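PDB 1Y07: desulfoferrodoxin (Rbo) from Treponema pallidum subsp. pallidum str. Nichols, which probably reduces superoxide to hydrogen peroxide at a mononuclear iron centre. Local coordinates for residues 117-120 / 121-124. Numbering follows the deposited sequence.
Sequences EFCN and LHGV. With FE (Fe (III) ion), chain H.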
# COMPACT_ATOMS: atom_id res chain seq x y z
N GLU B 117 -6.27 5.91 9.54
CA GLU B 117 -5.93 4.98 10.65
C GLU B 117 -7.10 4.07 10.91
O GLU B 117 -8.24 4.49 10.78
CB GLU B 117 -5.52 5.72 11.93
CG GLU B 117 -6.63 6.48 12.62
CD GLU B 117 -7.49 5.66 13.59
OE1 GLU B 117 -8.43 6.23 14.19
OE2 GLU B 117 -7.29 4.46 13.75
N PHE B 118 -6.83 2.82 11.24
CA PHE B 118 -7.85 1.86 11.62
C PHE B 118 -7.78 1.48 13.11
O PHE B 118 -6.76 0.96 13.56
CB PHE B 118 -7.70 0.56 10.79
CG PHE B 118 -8.73 -0.52 11.15
CD1 PHE B 118 -10.07 -0.32 10.91
CD2 PHE B 118 -8.33 -1.71 11.73
CE1 PHE B 118 -11.00 -1.28 11.26
CE2 PHE B 118 -9.28 -2.69 12.07
CZ PHE B 118 -10.58 -2.47 11.83
N CYS B 119 -8.88 1.73 13.82
CA CYS B 119 -9.04 1.24 15.19
C CYS B 119 -9.85 -0.06 15.17
O CYS B 119 -10.84 -0.19 14.46
CB CYS B 119 -9.71 2.30 16.04
SG CYS B 119 -10.40 1.65 17.59
N ASN B 120 -9.43 -1.05 15.94
CA ASN B 120 -10.04 -2.37 15.86
C ASN B 120 -11.49 -2.33 16.34
O ASN B 120 -12.31 -3.14 15.90
CB ASN B 120 -9.22 -3.39 16.64
CG ASN B 120 -9.54 -3.40 18.11
OD1 ASN B 120 -9.29 -2.42 18.83
ND2 ASN B 120 -10.08 -4.52 18.57
N LEU B 121 -11.79 -1.37 17.19
CA LEU B 121 -13.15 -1.19 17.69
C LEU B 121 -13.95 -0.09 16.98
O LEU B 121 -15.17 -0.19 16.92
CB LEU B 121 -13.14 -0.93 19.20
CG LEU B 121 -12.56 -2.03 20.10
CD1 LEU B 121 -12.87 -1.75 21.53
CD2 LEU B 121 -13.06 -3.45 19.71
N HIS B 122 -13.31 0.96 16.49
CA HIS B 122 -14.01 2.14 15.95
C HIS B 122 -13.86 2.34 14.42
O HIS B 122 -14.43 3.28 13.84
CB HIS B 122 -13.57 3.43 16.68
CG HIS B 122 -13.91 3.47 18.13
ND1 HIS B 122 -13.03 3.09 19.13
CD2 HIS B 122 -15.05 3.86 18.76
CE1 HIS B 122 -13.62 3.24 20.30
NE2 HIS B 122 -14.83 3.71 20.11
N GLY B 123 -13.13 1.46 13.75
CA GLY B 123 -13.01 1.55 12.30
C GLY B 123 -12.03 2.59 11.74
O GLY B 123 -11.11 3.04 12.43
N VAL B 124 -12.21 2.97 10.47
CA VAL B 124 -11.25 3.86 9.83
C VAL B 124 -11.61 5.33 9.98
O VAL B 124 -12.79 5.69 9.90
CB VAL B 124 -11.09 3.56 8.32
CG1 VAL B 124 -10.00 4.45 7.71
CG2 VAL B 124 -10.84 2.07 8.09
FE FE H . -10.90 3.09 19.10
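C119 and H122 grip one iron from the two sides of a tight hairpin turn, a compact example of how a beta bulge can supply two of the five ligands of a metal site. C119 SG and H122 ND1 each lie 2.1 Å from the iron, and the sulfur sits in the plane of the imidazole, at its edge, 3.4 Å from ND1. With SG anti to the backbone N (chi1 163°), the sulfur comes close to the amides of the turn and accepts two weak hydrogen bonds, from L121 N at 3.3 Å and H122 N at 3.2 Å. Where the strands meet, C119 and G123 form a hydrogen-bonded antiparallel pair, C119 N to G123 O being nearly straight (171°); H122 and G123 together face C119 as a classic bulge. On the face carrying F118 and V124, the F118 ring lies obliquely against the G123 backbone, and its CD1 meets V124 CG2 at 3.8 Å. N120 and L121 run side by side, with N120 OD1 hydrogen-bonded to Y77 N. H50, H70 and H76 complete the four-histidine, one-cysteine centre characteristic of superoxide reductases. The two weak, bent N-H contacts could draw some charge from the sulfur and so modestly temper its donation to the iron.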